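Local coordinates for protein similar to yteR (Bacilus subtilis) (Clostridium acetobutylicum, PDB 4WU0) that probably hydrolyses unsaturated rhamnogalacturonan fragments of pectin, as a glycoside hydrolase of family 105 related to YteR, at residues Leu47-Glu60 against Ile82-Tyr95. Residues are numbered along the deposited sequence; the frame is centred on the assembly and turned at random.
Sequences LDFIIKTMDTFINE and ILITLFKETGKEKY
Lys-94 stretches along Ile-58, Asn-59 and Glu-60 to reach the carboxylate of Asp-55. Lys-94 CB rests against the carbonyl oxygens of Asn-59 and Glu-60, 3.5 Å from Glu-60 O. CG, placed between its own backbone N and carbonyl carbon (chi1 74°), meets CG2 of Ile-58 and lies near the rim of one face of the Tyr-95 ring. The chain then runs extended: CD passes Asn-59 O and Glu-60 OE1, and CE nears Ile-58 O. Lys-94 NZ donates to Ile-58 O at 2.8 Å, with a C=O...N angle of 154°. Lys-94 NZ also forms a salt bridge with Asp-55, meeting OD1 from above the carboxylate plane, 3.0 Å from that oxygen. Its third bond goes to a water that donates to Glu-60 OE1; a separate water accepts from Lys-94 N and donates to Glu-60 OE2. Another accepts a hydrogen bond from Tyr-95 OH and donates to Asp-55 OD1 and Ile-51 O.

Beyond this polar end the contact is mainly apolar. Leu-86 is a knob in a hole formed by Leu-47, Ile-50, Ile-51 and Met-54; Leu-86 CD2 lies 3.7 Å from Ile-51 CG1. Met-54, bent at chi2 and chi3, brings CE to 3.8 Å from Leu-83 CD2, which also touches Ile-58. Leu-47 CD2 packs 3.6 Å from CG of Glu-89, whose OE1 bonds to Tyr-38 OH. Helices 47-54 and 82-90, consecutive in the expected (alpha/alpha)6 barrel, cross at -121°. The chemistry implies an apolar helix-helix interface, then a polar cluster where Lys-94, in helix 93-108, is probably balanced chiefly by Asp-55.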
loop_
_atom_site.group_PDB
_atom_site.type_symbol
_atom_site.label_atom_id
_atom_site.label_comp_id
_atom_site.label_asym_id
_atom_site.label_seq_id
_atom_site.Cartn_x
_atom_site.Cartn_y
_atom_site.Cartn_z
ATOM N N LEU A 47 16.008 -0.691 -14.437
ATOM C CA LEU A 47 15.016 -0.093 -15.333
ATOM C C LEU A 47 14.585 -1.115 -16.372
ATOM O O LEU A 47 13.394 -1.281 -16.652
ATOM C CB LEU A 47 15.571 1.159 -16.013
ATOM C CG LEU A 47 14.653 1.809 -17.047
ATOM C CD1 LEU A 47 13.338 2.198 -16.389
ATOM C CD2 LEU A 47 15.324 3.024 -17.705
ATOM N N ASP A 48 15.549 -1.837 -16.923
ATOM C CA ASP A 48 15.229 -2.840 -17.932
ATOM C C ASP A 48 14.306 -3.929 -17.392
ATOM O O ASP A 48 13.405 -4.371 -18.094
ATOM C CB ASP A 48 16.504 -3.465 -18.498
ATOM C CG ASP A 48 17.286 -2.508 -19.368
ATOM O OD1 ASP A 48 16.686 -1.541 -19.886
ATOM O OD2 ASP A 48 18.503 -2.736 -19.540
ATOM N N PHE A 49 14.515 -4.340 -16.140
ATOM C CA PHE A 49 13.640 -5.307 -15.496
ATOM C C PHE A 49 12.220 -4.787 -15.373
ATOM O O PHE A 49 11.261 -5.509 -15.604
ATOM C CB PHE A 49 14.158 -5.687 -14.107
ATOM C CG PHE A 49 13.319 -6.721 -13.415
ATOM C CD1 PHE A 49 13.376 -8.042 -13.808
ATOM C CD2 PHE A 49 12.472 -6.364 -12.381
ATOM C CE1 PHE A 49 12.612 -9.001 -13.180
ATOM C CE2 PHE A 49 11.707 -7.330 -11.730
ATOM C CZ PHE A 49 11.776 -8.653 -12.156
ATOM N N ILE A 50 12.096 -3.523 -15.004
ATOM C CA ILE A 50 10.781 -2.897 -14.888
ATOM C C ILE A 50 10.089 -2.855 -16.241
ATOM O O ILE A 50 8.931 -3.233 -16.359
ATOM C CB ILE A 50 10.905 -1.496 -14.289
ATOM C CG1 ILE A 50 11.416 -1.597 -12.857
ATOM C CG2 ILE A 50 9.551 -0.796 -14.279
ATOM C CD1 ILE A 50 11.869 -0.267 -12.297
ATOM N N ILE A 51 10.821 -2.440 -17.265
ATOM C CA ILE A 51 10.265 -2.347 -18.599
ATOM C C ILE A 51 9.781 -3.713 -19.071
ATOM O O ILE A 51 8.652 -3.851 -19.567
ATOM C CB ILE A 51 11.305 -1.762 -19.572
ATOM C CG1 ILE A 51 11.558 -0.281 -19.242
ATOM C CG2 ILE A 51 10.864 -1.924 -21.021
ATOM C CD1 ILE A 51 12.760 0.342 -19.981
ATOM N N LYS A 52 10.638 -4.723 -18.919
ATOM C CA LYS A 52 10.336 -6.063 -19.402
ATOM C C LYS A 52 9.111 -6.628 -18.695
ATOM O O LYS A 52 8.256 -7.244 -19.334
ATOM C CB LYS A 52 11.543 -6.991 -19.218
ATOM C CG LYS A 52 11.213 -8.484 -19.255
ATOM C CD LYS A 52 12.453 -9.346 -19.051
ATOM C CE LYS A 52 13.005 -9.262 -17.632
ATOM N NZ LYS A 52 12.197 -10.067 -16.683
ATOM N N THR A 53 9.012 -6.396 -17.385
ATOM C CA THR A 53 7.859 -6.868 -16.615
ATOM C C THR A 53 6.565 -6.209 -17.152
ATOM O O THR A 53 5.561 -6.885 -17.420
ATOM C CB THR A 53 8.041 -6.568 -15.115
ATOM O OG1 THR A 53 9.203 -7.260 -14.633
ATOM C CG2 THR A 53 6.807 -7.007 -14.304
ATOM N N MET A 54 6.602 -4.903 -17.349
ATOM C CA MET A 54 5.384 -4.210 -17.769
ATOM C C MET A 54 5.035 -4.470 -19.221
ATOM O O MET A 54 3.897 -4.258 -19.616
ATOM C CB MET A 54 5.471 -2.718 -17.493
ATOM C CG MET A 54 5.509 -2.375 -16.014
ATOM S SD MET A 54 4.144 -3.042 -15.056
ATOM C CE MET A 54 2.815 -2.167 -15.798
ATOM N N ASP A 55 5.991 -4.961 -20.009
ATOM C CA ASP A 55 5.708 -5.332 -21.391
ATOM C C ASP A 55 4.685 -6.456 -21.500
ATOM O O ASP A 55 4.036 -6.626 -22.541
ATOM C CB ASP A 55 6.991 -5.701 -22.141
ATOM C CG ASP A 55 7.746 -4.478 -22.676
ATOM O OD1 ASP A 55 7.152 -3.389 -22.825
ATOM O OD2 ASP A 55 8.950 -4.613 -22.973
ATOM N N THR A 56 4.542 -7.252 -20.446
ATOM C CA THR A 56 3.478 -8.250 -20.394
ATOM C C THR A 56 2.112 -7.592 -20.506
ATOM O O THR A 56 1.191 -8.157 -21.124
ATOM C CB THR A 56 3.526 -9.036 -19.066
ATOM O OG1 THR A 56 4.606 -9.966 -19.112
ATOM C CG2 THR A 56 2.235 -9.817 -18.826
ATOM N N PHE A 57 1.985 -6.428 -19.884
ATOM C CA PHE A 57 0.674 -5.798 -19.706
ATOM C C PHE A 57 0.368 -4.715 -20.720
ATOM O O PHE A 57 -0.779 -4.552 -21.116
ATOM C CB PHE A 57 0.583 -5.187 -18.303
ATOM C CG PHE A 57 0.773 -6.192 -17.209
ATOM C CD1 PHE A 57 -0.167 -7.181 -16.997
ATOM C CD2 PHE A 57 1.895 -6.154 -16.401
ATOM C CE1 PHE A 57 0.007 -8.141 -15.993
ATOM C CE2 PHE A 57 2.079 -7.095 -15.380
ATOM C CZ PHE A 57 1.129 -8.088 -15.178
ATOM N N ILE A 58 1.372 -3.929 -21.092
ATOM C CA ILE A 58 1.106 -2.729 -21.886
ATOM C C ILE A 58 1.351 -2.961 -23.365
ATOM O O ILE A 58 2.500 -3.053 -23.827
ATOM C CB ILE A 58 1.942 -1.530 -21.418
ATOM C CG1 ILE A 58 1.910 -1.399 -19.889
ATOM C CG2 ILE A 58 1.436 -0.255 -22.047
ATOM C CD1 ILE A 58 0.500 -1.317 -19.295
ATOM N N ASN A 59 0.254 -3.038 -24.110
ATOM C CA ASN A 59 0.311 -3.229 -25.541
ATOM C C ASN A 59 0.752 -1.937 -26.221
ATOM O O ASN A 59 0.668 -0.873 -25.635
ATOM C CB ASN A 59 -1.062 -3.652 -26.050
ATOM C CG ASN A 59 -1.492 -5.011 -25.516
ATOM O OD1 ASN A 59 -0.724 -5.979 -25.529
ATOM N ND2 ASN A 59 -2.728 -5.091 -25.044
ATOM N N GLU A 60 1.224 -2.031 -27.459
ATOM C CA GLU A 60 1.728 -0.855 -28.148
ATOM C C GLU A 60 0.656 0.221 -28.276
ATOM O O GLU A 60 0.973 1.410 -28.258
ATOM C CB GLU A 60 2.255 -1.224 -29.543
ATOM C CG GLU A 60 2.963 -0.076 -30.266
ATOM C CD GLU A 60 4.092 0.542 -29.439
ATOM O OE1 GLU A 60 4.803 -0.211 -28.733
ATOM O OE2 GLU A 60 4.262 1.783 -29.490
ATOM N N ILE A 82 3.575 2.902 -11.374
ATOM C CA ILE A 82 4.786 2.568 -12.125
ATOM C C ILE A 82 4.724 3.077 -13.565
ATOM O O ILE A 82 5.761 3.412 -14.146
ATOM C CB ILE A 82 5.149 1.065 -12.041
ATOM C CG1 ILE A 82 6.579 0.811 -12.552
ATOM C CG2 ILE A 82 4.151 0.195 -12.747
ATOM C CD1 ILE A 82 7.703 1.341 -11.640
ATOM N N LEU A 83 3.534 3.120 -14.163
ATOM C CA LEU A 83 3.406 3.664 -15.511
ATOM C C LEU A 83 3.789 5.149 -15.581
ATOM O O LEU A 83 4.392 5.582 -16.569
ATOM C CB LEU A 83 2.001 3.457 -16.068
ATOM C CG LEU A 83 1.561 2.008 -16.300
ATOM C CD1 LEU A 83 0.109 1.985 -16.792
ATOM C CD2 LEU A 83 2.460 1.332 -17.308
ATOM N N ILE A 84 3.458 5.922 -14.545
ATOM C CA ILE A 84 3.904 7.309 -14.472
ATOM C C ILE A 84 5.416 7.369 -14.478
ATOM O O ILE A 84 6.022 8.168 -15.207
ATOM C CB ILE A 84 3.303 8.046 -13.262
ATOM C CG1 ILE A 84 1.792 8.137 -13.428
ATOM C CG2 ILE A 84 3.886 9.458 -13.120
ATOM C CD1 ILE A 84 1.052 8.621 -12.192
ATOM N N THR A 85 6.032 6.526 -13.655
ATOM C CA THR A 85 7.478 6.490 -13.555
ATOM C C THR A 85 8.099 6.132 -14.902
ATOM O O THR A 85 9.059 6.770 -15.346
ATOM C CB THR A 85 7.867 5.487 -12.470
ATOM O OG1 THR A 85 7.369 5.975 -11.215
ATOM C CG2 THR A 85 9.377 5.286 -12.400
ATOM N N LEU A 86 7.537 5.143 -15.573
ATOM C CA LEU A 86 8.074 4.726 -16.863
ATOM C C LEU A 86 7.876 5.798 -17.925
ATOM O O LEU A 86 8.749 5.992 -18.777
ATOM C CB LEU A 86 7.446 3.421 -17.330
ATOM C CG LEU A 86 7.929 2.151 -16.636
ATOM C CD1 LEU A 86 6.992 0.989 -16.915
ATOM C CD2 LEU A 86 9.345 1.813 -17.077
ATOM N N PHE A 87 6.732 6.484 -17.901
ATOM C CA PHE A 87 6.508 7.541 -18.882
ATOM C C PHE A 87 7.509 8.678 -18.677
ATOM O O PHE A 87 8.055 9.211 -19.645
ATOM C CB PHE A 87 5.084 8.088 -18.834
ATOM C CG PHE A 87 4.836 9.170 -19.856
ATOM C CD1 PHE A 87 4.927 8.884 -21.204
ATOM C CD2 PHE A 87 4.531 10.453 -19.471
ATOM C CE1 PHE A 87 4.718 9.876 -22.162
ATOM C CE2 PHE A 87 4.313 11.445 -20.418
ATOM C CZ PHE A 87 4.402 11.151 -21.754
ATOM N N LYS A 88 7.749 9.045 -17.421
ATOM C CA LYS A 88 8.702 10.110 -17.121
ATOM C C LYS A 88 10.129 9.714 -17.518
ATOM O O LYS A 88 10.891 10.546 -18.035
ATOM C CB LYS A 88 8.632 10.520 -15.643
ATOM C CG LYS A 88 7.296 11.176 -15.234
ATOM C CD LYS A 88 7.253 11.541 -13.737
ATOM C CE LYS A 88 8.187 12.698 -13.387
ATOM N NZ LYS A 88 7.917 13.906 -14.231
ATOM N N GLU A 89 10.484 8.458 -17.283
ATOM C CA GLU A 89 11.828 7.976 -17.581
ATOM C C GLU A 89 12.082 7.763 -19.074
ATOM O O GLU A 89 13.165 8.074 -19.552
ATOM C CB GLU A 89 12.133 6.678 -16.827
ATOM C CG GLU A 89 13.525 6.094 -17.098
ATOM C CD GLU A 89 14.673 6.971 -16.607
ATOM O OE1 GLU A 89 15.772 6.886 -17.211
ATOM O OE2 GLU A 89 14.484 7.721 -15.613
ATOM N N THR A 90 11.100 7.225 -19.794
ATOM C CA THR A 90 11.322 6.774 -21.176
ATOM C C THR A 90 10.614 7.638 -22.216
ATOM O O THR A 90 10.982 7.629 -23.393
ATOM C CB THR A 90 10.827 5.336 -21.384
ATOM O OG1 THR A 90 9.389 5.321 -21.389
ATOM C CG2 THR A 90 11.352 4.413 -20.289
ATOM N N GLY A 91 9.581 8.355 -21.789
ATOM C CA GLY A 91 8.762 9.135 -22.696
ATOM C C GLY A 91 7.965 8.333 -23.720
ATOM O O GLY A 91 7.447 8.929 -24.658
ATOM N N LYS A 92 7.854 7.010 -23.556
ATOM C CA LYS A 92 7.173 6.182 -24.557
ATOM C C LYS A 92 5.665 6.345 -24.506
ATOM O O LYS A 92 5.048 6.254 -23.455
ATOM C CB LYS A 92 7.560 4.710 -24.436
ATOM C CG LYS A 92 9.033 4.426 -24.711
ATOM C CD LYS A 92 9.481 4.870 -26.107
ATOM C CE LYS A 92 10.912 4.418 -26.390
ATOM N NZ LYS A 92 11.470 4.951 -27.670
ATOM N N GLU A 93 5.074 6.590 -25.669
ATOM C CA GLU A 93 3.668 6.966 -25.736
ATOM C C GLU A 93 2.722 5.886 -25.197
ATOM O O GLU A 93 1.665 6.210 -24.657
ATOM C CB GLU A 93 3.300 7.349 -27.178
ATOM C CG GLU A 93 1.896 7.960 -27.346
ATOM C CD GLU A 93 1.670 9.236 -26.524
ATOM O OE1 GLU A 93 2.648 9.824 -26.007
ATOM O OE2 GLU A 93 0.493 9.648 -26.396
ATOM N N LYS A 94 3.088 4.609 -25.322
ATOM C CA LYS A 94 2.163 3.560 -24.921
ATOM C C LYS A 94 1.873 3.649 -23.427
ATOM O O LYS A 94 0.788 3.293 -22.980
ATOM C CB LYS A 94 2.672 2.160 -25.309
ATOM C CG LYS A 94 3.824 1.589 -24.477
ATOM C CD LYS A 94 4.138 0.189 -24.998
ATOM C CE LYS A 94 4.979 -0.644 -24.033
ATOM N NZ LYS A 94 5.031 -2.093 -24.460
ATOM N N TYR A 95 2.835 4.142 -22.646
ATOM C CA TYR A 95 2.618 4.266 -21.215
ATOM C C TYR A 95 1.605 5.378 -20.939
ATOM O O TYR A 95 0.747 5.253 -20.070
ATOM C CB TYR A 95 3.928 4.570 -20.484
ATOM C CG TYR A 95 4.975 3.491 -20.606
ATOM C CD1 TYR A 95 4.657 2.155 -20.392
ATOM C CD2 TYR A 95 6.278 3.805 -20.941
ATOM C CE1 TYR A 95 5.608 1.173 -20.503
ATOM C CE2 TYR A 95 7.243 2.828 -21.045
ATOM C CZ TYR A 95 6.910 1.514 -20.832
ATOM O OH TYR A 95 7.892 0.542 -20.950
HETATM O O HOH W 1 7.035 -1.918 -20.573
HETATM O O HOH W 2 5.010 3.593 -27.347
HETATM O O HOH W 3 5.528 -2.267 -27.351
#